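Local atomic coordinates of lectin-related NK cell receptor LY49L1 (Mus musculus, PDB entry 3G8K), a protein that acts as a natural killer cell receptor of the Ly49 family, whose C-type lectin-like domain, the part described here, probably serves in recognising MHC class I. Residues Leu67-Trp76 with Thr90-Met101; Gly4-Phe12 with Cys18-Lys26. The protein carries 1 engineered substitution. One frame throughout, in Å; residues are numbered along the deposited sequence.

Interaction 1 (Leu67-Trp76 with Thr90-Met101); sequences LSYDNKKKDW and TMKYNIRDGGCM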
loop_
_atom_site.group_PDB
_atom_site.type_symbol
_atom_site.label_atom_id
_atom_site.label_comp_id
_atom_site.label_asym_id
_atom_site.label_seq_id
_atom_site.Cartn_x
_atom_site.Cartn_y
_atom_site.Cartn_z
ATOM N N LEU A 67 20.903 -0.804 2.651
ATOM C CA LEU A 67 21.988 -0.181 1.932
ATOM C C LEU A 67 22.877 0.560 2.965
ATOM O O LEU A 67 22.374 1.268 3.856
ATOM C CB LEU A 67 21.438 0.785 0.863
ATOM C CG LEU A 67 22.469 1.648 0.082
ATOM C CD1 LEU A 67 23.273 0.769 -0.844
ATOM C CD2 LEU A 67 21.761 2.725 -0.753
ATOM N N SER A 68 24.179 0.348 2.854
ATOM C CA SER A 68 25.146 0.839 3.829
ATOM C C SER A 68 26.441 1.047 3.145
ATOM O O SER A 68 26.653 0.480 2.116
ATOM C CB SER A 68 25.236 0.010 5.107
ATOM O OG SER A 68 25.929 -1.209 5.054
ATOM N N TYR A 69 27.262 1.933 3.661
ATOM C CA TYR A 69 28.593 2.134 3.136
ATOM C C TYR A 69 29.592 1.069 3.604
ATOM O O TYR A 69 29.626 0.672 4.768
ATOM C CB TYR A 69 29.068 3.542 3.426
ATOM C CG TYR A 69 30.390 3.838 2.812
ATOM C CD1 TYR A 69 30.477 4.280 1.502
ATOM C CD2 TYR A 69 31.565 3.672 3.559
ATOM C CE1 TYR A 69 31.655 4.496 0.942
ATOM C CE2 TYR A 69 32.766 3.903 3.035
ATOM C CZ TYR A 69 32.821 4.332 1.706
ATOM O OH TYR A 69 34.025 4.608 1.124
ATOM N N ASP A 70 30.347 0.576 2.619
ATOM C CA ASP A 70 31.241 -0.588 2.716
ATOM C C ASP A 70 32.654 -0.095 2.451
ATOM O O ASP A 70 32.997 0.224 1.280
ATOM C CB ASP A 70 30.821 -1.607 1.611
ATOM C CG ASP A 70 31.553 -2.915 1.687
ATOM O OD1 ASP A 70 32.808 -2.925 1.610
ATOM O OD2 ASP A 70 30.867 -3.951 1.754
ATOM N N ASN A 71 33.464 0.010 3.512
ATOM C CA ASN A 71 34.875 0.526 3.345
ATOM C C ASN A 71 35.918 -0.403 2.700
ATOM O O ASN A 71 36.971 0.066 2.227
ATOM C CB ASN A 71 35.429 1.200 4.611
ATOM C CG ASN A 71 35.640 0.230 5.765
ATOM O OD1 ASN A 71 35.458 -0.963 5.631
ATOM N ND2 ASN A 71 36.017 0.762 6.904
ATOM N N LYS A 72 35.601 -1.693 2.634
ATOM C CA LYS A 72 36.298 -2.655 1.746
ATOM C C LYS A 72 36.041 -2.443 0.247
ATOM O O LYS A 72 36.990 -2.337 -0.550
ATOM C CB LYS A 72 35.953 -4.095 2.154
ATOM C CG LYS A 72 36.211 -4.392 3.619
ATOM C CD LYS A 72 37.566 -5.060 3.812
ATOM C CE LYS A 72 37.349 -6.498 4.269
ATOM N NZ LYS A 72 36.611 -6.516 5.592
ATOM N N LYS A 73 34.769 -2.326 -0.154
ATOM C CA LYS A 73 34.441 -1.961 -1.562
ATOM C C LYS A 73 34.675 -0.498 -1.908
ATOM O O LYS A 73 34.805 -0.157 -3.062
ATOM C CB LYS A 73 33.004 -2.350 -1.943
ATOM C CG LYS A 73 32.656 -3.838 -1.807
ATOM C CD LYS A 73 31.143 -4.024 -1.452
ATOM C CE LYS A 73 30.757 -5.527 -1.329
ATOM N NZ LYS A 73 29.450 -5.866 -1.978
ATOM N N LYS A 74 34.741 0.357 -0.886
ATOM C CA LYS A 74 34.856 1.827 -1.006
ATOM C C LYS A 74 33.618 2.424 -1.655
ATOM O O LYS A 74 33.719 3.302 -2.493
ATOM C CB LYS A 74 36.163 2.305 -1.710
ATOM C CG LYS A 74 37.529 1.959 -1.028
ATOM C CD LYS A 74 38.277 0.815 -1.838
ATOM C CE LYS A 74 39.728 0.468 -1.369
ATOM N NZ LYS A 74 40.852 1.227 -2.112
ATOM N N ASP A 75 32.435 1.941 -1.261
ATOM C CA ASP A 75 31.183 2.290 -1.951
ATOM C C ASP A 75 30.005 1.853 -1.104
ATOM O O ASP A 75 30.156 1.056 -0.187
ATOM C CB ASP A 75 31.124 1.627 -3.352
ATOM C CG ASP A 75 30.527 2.549 -4.441
ATOM O OD1 ASP A 75 30.043 3.662 -4.145
ATOM O OD2 ASP A 75 30.560 2.145 -5.634
ATOM N N TRP A 76 28.843 2.411 -1.416
ATOM C CA TRP A 76 27.574 2.020 -0.855
ATOM C C TRP A 76 27.231 0.673 -1.419
ATOM O O TRP A 76 27.406 0.444 -2.620
ATOM C CB TRP A 76 26.489 3.065 -1.195
ATOM C CG TRP A 76 26.707 4.297 -0.395
ATOM C CD1 TRP A 76 27.534 5.308 -0.707
ATOM C CD2 TRP A 76 26.150 4.607 0.891
ATOM N NE1 TRP A 76 27.552 6.243 0.287
ATOM C CE2 TRP A 76 26.717 5.832 1.295
ATOM C CE3 TRP A 76 25.229 3.969 1.734
ATOM C CZ2 TRP A 76 26.357 6.464 2.466
ATOM C CZ3 TRP A 76 24.885 4.588 2.901
ATOM C CH2 TRP A 76 25.444 5.825 3.251
ATOM N N THR A 90 26.908 9.008 -5.697
ATOM C CA THR A 90 27.499 8.856 -4.362
ATOM C C THR A 90 28.099 10.152 -3.771
ATOM O O THR A 90 28.279 10.233 -2.553
ATOM C CB THR A 90 28.463 7.659 -4.215
ATOM O OG1 THR A 90 29.542 7.804 -5.130
ATOM C CG2 THR A 90 27.730 6.280 -4.424
ATOM N N MET A 91 28.350 11.149 -4.619
ATOM C CA MET A 91 28.699 12.512 -4.211
ATOM C C MET A 91 27.569 13.111 -3.370
ATOM O O MET A 91 27.818 13.977 -2.532
ATOM C CB MET A 91 28.918 13.407 -5.459
ATOM C CG MET A 91 30.245 14.214 -5.537
ATOM S SD MET A 91 31.684 13.164 -5.939
ATOM C CE MET A 91 32.543 13.049 -4.354
ATOM N N LYS A 92 26.330 12.676 -3.586
ATOM C CA LYS A 92 25.219 13.182 -2.759
ATOM C C LYS A 92 25.391 12.918 -1.245
ATOM O O LYS A 92 24.681 13.562 -0.411
ATOM C CB LYS A 92 23.889 12.573 -3.201
ATOM C CG LYS A 92 23.172 13.319 -4.310
ATOM C CD LYS A 92 21.838 12.601 -4.710
ATOM C CE LYS A 92 20.942 13.477 -5.591
ATOM N NZ LYS A 92 21.565 13.681 -6.950
ATOM N N TYR A 93 26.269 11.956 -0.902
ATOM C CA TYR A 93 26.280 11.332 0.426
ATOM C C TYR A 93 27.615 11.532 1.161
ATOM O O TYR A 93 28.691 11.085 0.724
ATOM C CB TYR A 93 25.816 9.838 0.407
ATOM C CG TYR A 93 24.547 9.600 -0.399
ATOM C CD1 TYR A 93 23.345 10.107 0.026
ATOM C CD2 TYR A 93 24.590 8.950 -1.650
ATOM C CE1 TYR A 93 22.200 9.940 -0.699
ATOM C CE2 TYR A 93 23.424 8.805 -2.426
ATOM C CZ TYR A 93 22.237 9.290 -1.922
ATOM O OH TYR A 93 21.098 9.200 -2.637
ATOM N N ASN A 94 27.543 12.258 2.257
ATOM C CA ASN A 94 28.698 12.443 3.110
ATOM C C ASN A 94 28.714 11.372 4.184
ATOM O O ASN A 94 27.837 11.369 5.003
ATOM C CB ASN A 94 28.647 13.844 3.732
ATOM C CG ASN A 94 29.972 14.238 4.358
ATOM O OD1 ASN A 94 30.838 13.385 4.622
ATOM N ND2 ASN A 94 30.163 15.531 4.558
ATOM N N ILE A 95 29.678 10.442 4.188
ATOM C CA ILE A 95 29.680 9.339 5.203
ATOM C C ILE A 95 29.968 9.792 6.645
ATOM O O ILE A 95 29.765 9.022 7.598
ATOM C CB ILE A 95 30.611 8.116 4.812
ATOM C CG1 ILE A 95 32.084 8.508 4.772
ATOM C CG2 ILE A 95 30.073 7.393 3.543
ATOM C CD1 ILE A 95 33.058 7.350 4.939
ATOM N N ARG A 96 30.423 11.051 6.787
ATOM C CA ARG A 96 30.677 11.732 8.061
ATOM C C ARG A 96 29.374 11.989 8.790
ATOM O O ARG A 96 29.347 11.957 10.012
ATOM C CB ARG A 96 31.342 13.080 7.816
ATOM C CG ARG A 96 32.847 13.058 7.730
ATOM C CD ARG A 96 33.335 14.396 7.162
ATOM N NE ARG A 96 34.790 14.433 6.977
ATOM C CZ ARG A 96 35.426 15.036 5.964
ATOM N NH1 ARG A 96 34.759 15.660 4.978
ATOM N NH2 ARG A 96 36.753 14.978 5.924
ATOM N N ASP A 97 28.336 12.304 8.007
ATOM C CA ASP A 97 26.941 12.446 8.419
ATOM C C ASP A 97 26.090 11.154 8.419
ATOM O O ASP A 97 24.871 11.226 8.654
ATOM C CB ASP A 97 26.231 13.468 7.562
ATOM C CG ASP A 97 27.060 14.732 7.327
ATOM O OD1 ASP A 97 27.934 15.088 8.178
ATOM O OD2 ASP A 97 26.830 15.335 6.243
ATOM N N GLY A 98 26.698 9.997 8.178
ATOM C CA GLY A 98 25.957 8.721 8.244
ATOM C C GLY A 98 26.297 7.657 7.225
ATOM O O GLY A 98 26.361 7.920 6.001
ATOM N N GLY A 99 26.404 6.413 7.688
ATOM C CA GLY A 99 26.817 5.341 6.755
ATOM C C GLY A 99 25.744 4.366 6.333
ATOM O O GLY A 99 26.074 3.387 5.684
ATOM N N CYS A 100 24.468 4.630 6.684
ATOM C CA CYS A 100 23.332 3.723 6.348
ATOM C C CYS A 100 22.265 4.519 5.606
ATOM O O CYS A 100 22.070 5.710 5.914
ATOM C CB CYS A 100 22.749 3.128 7.653
ATOM S SG CYS A 100 23.834 1.920 8.585
ATOM N N MET A 101 21.524 3.891 4.672
ATOM C CA MET A 101 20.530 4.623 3.890
ATOM C C MET A 101 19.061 4.454 4.444
ATOM O O MET A 101 18.684 3.401 4.936
ATOM C CB MET A 101 20.751 4.326 2.377
ATOM C CG MET A 101 20.266 5.358 1.341
ATOM S SD MET A 101 21.258 6.787 1.342
ATOM C CE MET A 101 22.624 6.276 0.296
HETATM O O HOH W 1 29.701 8.294 -0.738
#
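Trp76 and Met101 meet at the centre of this contact. The methyl CE of Met101 sits over one face of the indole, 3.8 Å from the centroid of the six-membered ring of Trp76, a CH-pi contact. Met101 SD lies farther out above the same ring, a Met-aromatic contact. The Met101 chain bends at both of its outer torsions (chi2 72°, chi3 83°), and this folds CE back toward the ring. Its CB and CG pack alongside CD2 of Leu67. Tyr93 points its ring edge at the face of the five-membered ring of Trp76, with the planes 61° apart. Met101 CE also lies over the centre of the Tyr93 ring and so touches both rings. Ile95 lays CG2 over the face of the Tyr69 ring, 3.9 Å from the centroid.

Toward the backbone, Trp76 CZ3 comes within 3.3 Å of Gly99 O. That oxygen also accepts a nearly straight hydrogen bond from Tyr69 N at 2.8 Å. Met101 N donates to Leu67 O at 2.9 Å. These two bonds flank the antiparallel, non-hydrogen-bonded pair Ser68 and Cys100, and Cys100 is tied by a disulfide to Cys113. The methyl CG2 of Thr90 packs against Asp75 OD1 at 3.5 Å. At the polar edge, a water accepts from Trp76 NE1 at 3.1 Å and donates to Thr90 O at 3.0 Å.

Within the C-type lectin-like domain, residues 90-101 are thus held against Leu67-Trp76 mainly by apolar and aromatic packing around Trp76. The sheet bonds anchor the 99-101 end, and the water satisfies the indole N-H while linking it to Thr90.

Interaction 2 (Gly4-Phe12 with Cys18-Lys26); sequences GRGFEKYWF and CYYFVMDRK
Gly4-Phe12 and Cys18-Lys26 pair as the two arms of an antiparallel beta hairpin, strands 10-14 and 17-21, near the N-terminal end of the C-type lectin-like domain, with irregular chain before and after it. In the hairpin, Phe12 N donates to Tyr19 O at 3.1 Å, and Tyr19 N returns a weak bond to Phe12 O. In a second ladder of shifted register, Glu8 N donates to Phe21 O at 2.7 Å and Met23 N to Gly6 O at 3.1 Å. At the shift, a water accepts from Phe21 N at 2.8 Å, within donating distance of Tyr10 O and Glu8 O.

Tyr10, Phe12, Tyr19 and Phe21 make an aromatic cluster. Phe12 presses CE2 against the ring edge of Phe21, 3.3 Å from CZ, planes 45° apart. With chi1 at 61°, Phe12 CG sits between backbone N and carbonyl carbon, carrying the ring to both Tyr19 and Phe21. The rings of Trp11 and Tyr20 are nearly parallel (23°) but slid apart and barely overlap.

Phe12 and Tyr19 reach helix 48-57, where Tyr19 OH is hydrogen-bonded to Glu50 OE1. Phe7 and Val22 touch strand 118-124, which pairs with strand 17-21. Residues 10-12 pair with a strand of the second subunit, so the sheet continues across the dimer.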
loop_
_atom_site.group_PDB
_atom_site.type_symbol
_atom_site.label_atom_id
_atom_site.label_comp_id
_atom_site.label_asym_id
_atom_site.label_seq_id
_atom_site.Cartn_x
_atom_site.Cartn_y
_atom_site.Cartn_z
ATOM N N GLY A 4 10.359 -13.775 16.134
ATOM C CA GLY A 4 9.068 -13.852 15.379
ATOM C C GLY A 4 8.405 -12.508 15.040
ATOM O O GLY A 4 9.112 -11.521 14.741
ATOM N N ARG A 5 7.057 -12.462 15.111
ATOM C CA ARG A 5 6.230 -11.346 14.572
ATOM C C ARG A 5 5.770 -10.196 15.514
ATOM O O ARG A 5 4.954 -10.415 16.452
ATOM C CB ARG A 5 5.025 -11.923 13.766
ATOM C CG ARG A 5 3.647 -11.247 13.969
ATOM C CD ARG A 5 3.410 -9.958 13.137
ATOM N NE ARG A 5 2.337 -9.129 13.723
ATOM C CZ ARG A 5 1.150 -8.860 13.150
ATOM N NH1 ARG A 5 0.855 -9.345 11.935
ATOM N NH2 ARG A 5 0.257 -8.082 13.778
ATOM N N GLY A 6 6.317 -8.989 15.259
ATOM C CA GLY A 6 5.714 -7.663 15.590
ATOM C C GLY A 6 5.792 -6.743 14.347
ATOM O O GLY A 6 6.527 -5.754 14.317
ATOM N N PHE A 7 5.092 -7.134 13.288
ATOM C CA PHE A 7 4.905 -6.314 12.104
ATOM C C PHE A 7 3.578 -5.555 12.080
ATOM O O PHE A 7 2.636 -5.869 12.865
ATOM C CB PHE A 7 5.084 -7.190 10.856
ATOM C CG PHE A 7 6.519 -7.587 10.603
ATOM C CD1 PHE A 7 7.225 -7.016 9.546
ATOM C CD2 PHE A 7 7.134 -8.590 11.367
ATOM C CE1 PHE A 7 8.506 -7.321 9.322
ATOM C CE2 PHE A 7 8.445 -8.953 11.184
ATOM C CZ PHE A 7 9.175 -8.332 10.077
ATOM N N GLU A 8 3.470 -4.525 11.230
ATOM C CA GLU A 8 2.171 -3.938 10.986
ATOM C C GLU A 8 1.289 -4.973 10.296
ATOM O O GLU A 8 1.838 -5.950 9.699
ATOM C CB GLU A 8 2.300 -2.636 10.197
ATOM C CG GLU A 8 3.197 -1.625 10.966
ATOM C CD GLU A 8 2.505 -0.892 12.059
ATOM O OE1 GLU A 8 1.349 -1.178 12.427
ATOM O OE2 GLU A 8 3.141 0.027 12.600
ATOM N N LYS A 9 -0.026 -4.766 10.327
ATOM C CA LYS A 9 -0.976 -5.687 9.662
ATOM C C LYS A 9 -1.271 -5.349 8.213
ATOM O O LYS A 9 -1.994 -6.088 7.545
ATOM C CB LYS A 9 -2.252 -6.083 10.491
ATOM C CG LYS A 9 -3.150 -4.966 10.951
ATOM C CD LYS A 9 -4.459 -5.424 11.729
ATOM C CE LYS A 9 -5.644 -5.940 10.785
ATOM N NZ LYS A 9 -7.025 -6.101 11.401
ATOM N N TYR A 10 -0.615 -4.293 7.694
ATOM C CA TYR A 10 -0.773 -3.941 6.274
ATOM C C TYR A 10 0.497 -4.201 5.551
ATOM O O TYR A 10 1.537 -4.276 6.170
ATOM C CB TYR A 10 -1.144 -2.475 6.090
ATOM C CG TYR A 10 -0.334 -1.495 6.907
ATOM C CD1 TYR A 10 -0.819 -1.026 8.121
ATOM C CD2 TYR A 10 0.874 -1.012 6.448
ATOM C CE1 TYR A 10 -0.090 -0.093 8.849
ATOM C CE2 TYR A 10 1.611 -0.081 7.159
ATOM C CZ TYR A 10 1.130 0.362 8.369
ATOM O OH TYR A 10 1.853 1.269 9.102
ATOM N N TRP A 11 0.444 -4.289 4.209
ATOM C CA TRP A 11 1.669 -4.495 3.475
ATOM C C TRP A 11 1.363 -4.163 2.047
ATOM O O TRP A 11 0.251 -3.967 1.713
ATOM C CB TRP A 11 2.205 -5.938 3.638
ATOM C CG TRP A 11 1.359 -7.110 3.049
ATOM C CD1 TRP A 11 1.556 -7.757 1.850
ATOM C CD2 TRP A 11 0.248 -7.791 3.690
ATOM N NE1 TRP A 11 0.657 -8.791 1.717
ATOM C CE2 TRP A 11 -0.166 -8.825 2.817
ATOM C CE3 TRP A 11 -0.406 -7.645 4.932
ATOM C CZ2 TRP A 11 -1.222 -9.675 3.122
ATOM C CZ3 TRP A 11 -1.438 -8.470 5.230
ATOM C CH2 TRP A 11 -1.842 -9.481 4.348
ATOM N N PHE A 12 2.359 -4.043 1.199
ATOM C CA PHE A 12 1.999 -3.799 -0.196
ATOM C C PHE A 12 2.938 -4.447 -1.177
ATOM O O PHE A 12 3.958 -4.962 -0.756
ATOM C CB PHE A 12 1.628 -2.319 -0.444
ATOM C CG PHE A 12 2.705 -1.345 -0.154
ATOM C CD1 PHE A 12 3.760 -1.155 -1.083
ATOM C CD2 PHE A 12 2.620 -0.523 0.954
ATOM C CE1 PHE A 12 4.810 -0.187 -0.837
ATOM C CE2 PHE A 12 3.615 0.444 1.206
ATOM C CZ PHE A 12 4.738 0.623 0.300
ATOM N N CYS A 18 6.812 -7.827 -2.438
ATOM C CA CYS A 18 6.012 -7.166 -1.369
ATOM C C CYS A 18 6.874 -6.455 -0.310
ATOM O O CYS A 18 8.066 -6.647 -0.319
ATOM C CB CYS A 18 5.097 -8.185 -0.771
ATOM S SG CYS A 18 3.997 -8.859 -2.092
ATOM N N TYR A 19 6.252 -5.656 0.593
ATOM C CA TYR A 19 6.897 -4.713 1.484
ATOM C C TYR A 19 6.159 -4.785 2.788
ATOM O O TYR A 19 4.946 -4.589 2.830
ATOM C CB TYR A 19 6.744 -3.293 0.937
ATOM C CG TYR A 19 7.358 -3.172 -0.488
ATOM C CD1 TYR A 19 6.539 -3.279 -1.643
ATOM C CD2 TYR A 19 8.716 -2.976 -0.656
ATOM C CE1 TYR A 19 7.114 -3.197 -2.984
ATOM C CE2 TYR A 19 9.294 -2.873 -2.008
ATOM C CZ TYR A 19 8.470 -3.047 -3.111
ATOM O OH TYR A 19 8.989 -2.868 -4.391
ATOM N N TYR A 20 6.898 -5.019 3.844
ATOM C CA TYR A 20 6.311 -5.277 5.226
ATOM C C TYR A 20 6.997 -4.287 6.176
ATOM O O TYR A 20 8.113 -3.885 5.907
ATOM C CB TYR A 20 6.590 -6.746 5.635
ATOM C CG TYR A 20 6.196 -7.775 4.568
ATOM C CD1 TYR A 20 7.110 -8.209 3.610
ATOM C CD2 TYR A 20 4.909 -8.287 4.517
ATOM C CE1 TYR A 20 6.717 -9.115 2.628
ATOM C CE2 TYR A 20 4.544 -9.222 3.569
ATOM C CZ TYR A 20 5.432 -9.584 2.611
ATOM O OH TYR A 20 5.032 -10.522 1.716
ATOM N N PHE A 21 6.309 -3.907 7.282
ATOM C CA PHE A 21 6.696 -2.788 8.144
ATOM C C PHE A 21 6.728 -3.327 9.539
ATOM O O PHE A 21 5.746 -3.921 9.945
ATOM C CB PHE A 21 5.707 -1.548 8.042
ATOM C CG PHE A 21 5.560 -1.052 6.652
ATOM C CD1 PHE A 21 4.698 -1.715 5.775
ATOM C CD2 PHE A 21 6.386 0.014 6.144
ATOM C CE1 PHE A 21 4.619 -1.344 4.408
ATOM C CE2 PHE A 21 6.270 0.429 4.769
ATOM C CZ PHE A 21 5.391 -0.269 3.912
ATOM N N VAL A 22 7.886 -3.187 10.211
ATOM C CA VAL A 22 8.057 -3.499 11.676
ATOM C C VAL A 22 7.358 -2.386 12.527
ATOM O O VAL A 22 7.264 -1.212 12.092
ATOM C CB VAL A 22 9.573 -3.733 12.081
ATOM C CG1 VAL A 22 9.716 -4.198 13.525
ATOM C CG2 VAL A 22 10.272 -4.731 11.179
ATOM N N MET A 23 6.801 -2.727 13.702
ATOM C CA MET A 23 6.029 -1.728 14.466
ATOM C C MET A 23 6.912 -0.748 15.247
ATOM O O MET A 23 6.609 0.442 15.337
ATOM C CB MET A 23 5.050 -2.395 15.442
ATOM C CG MET A 23 4.005 -3.144 14.729
ATOM S SD MET A 23 2.655 -3.650 15.807
ATOM C CE MET A 23 3.418 -5.048 16.619
ATOM N N ASP A 24 7.985 -1.289 15.821
ATOM C CA ASP A 24 8.998 -0.548 16.546
ATOM C C ASP A 24 10.124 -0.032 15.642
ATOM O O ASP A 24 10.635 -0.706 14.741
ATOM C CB ASP A 24 9.627 -1.421 17.613
ATOM C CG ASP A 24 8.637 -1.825 18.704
ATOM O OD1 ASP A 24 8.839 -2.910 19.314
ATOM O OD2 ASP A 24 7.668 -1.079 18.967
ATOM N N ARG A 25 10.499 1.192 15.933
ATOM C CA ARG A 25 11.638 1.815 15.327
ATOM C C ARG A 25 12.895 1.139 15.818
ATOM O O ARG A 25 13.010 0.869 17.016
ATOM C CB ARG A 25 11.617 3.265 15.764
ATOM C CG ARG A 25 10.426 3.889 15.140
ATOM C CD ARG A 25 10.698 5.314 14.821
ATOM N NE ARG A 25 10.142 6.218 15.827
ATOM C CZ ARG A 25 10.777 6.654 16.911
ATOM N NH1 ARG A 25 12.014 6.277 17.222
ATOM N NH2 ARG A 25 10.156 7.495 17.693
ATOM N N LYS A 26 13.862 0.924 14.919
ATOM C CA LYS A 26 15.093 0.226 15.306
ATOM C C LYS A 26 16.274 0.808 14.591
ATOM O O LYS A 26 16.123 1.462 13.520
ATOM C CB LYS A 26 15.039 -1.322 15.034
ATOM C CG LYS A 26 14.050 -2.096 15.937
ATOM C CD LYS A 26 13.669 -3.517 15.473
ATOM C CE LYS A 26 12.401 -3.918 16.229
ATOM N NZ LYS A 26 12.707 -4.585 17.518
HETATM O O HOH W 2 7.973 -4.321 16.392
HETATM O O HOH W 3 3.881 -5.282 7.349
HETATM O O HOH W 4 5.757 0.827 11.485
#

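Overall arrangement
Interaction 2 comes first along the chain and closes before interaction 1 begins. Their centres are about 26 Å apart, on opposite sides of the chain's centre, and their nearest atoms are about 9 Å apart. They do not touch, yet both reach the same mixed sheet. Strand 118-124 connects them: it runs antiparallel to strand 17-21 of interaction 2 and parallel to strand 62-70 of interaction 1. Helix 28-37 also touches side chains of both. Interaction 2 lies at the dimer interface, whereas no other chain of the assembly touches interaction 1. In this assembly one end of the domain thus takes part in subunit pairing, while the other holds a long loop against the sheet.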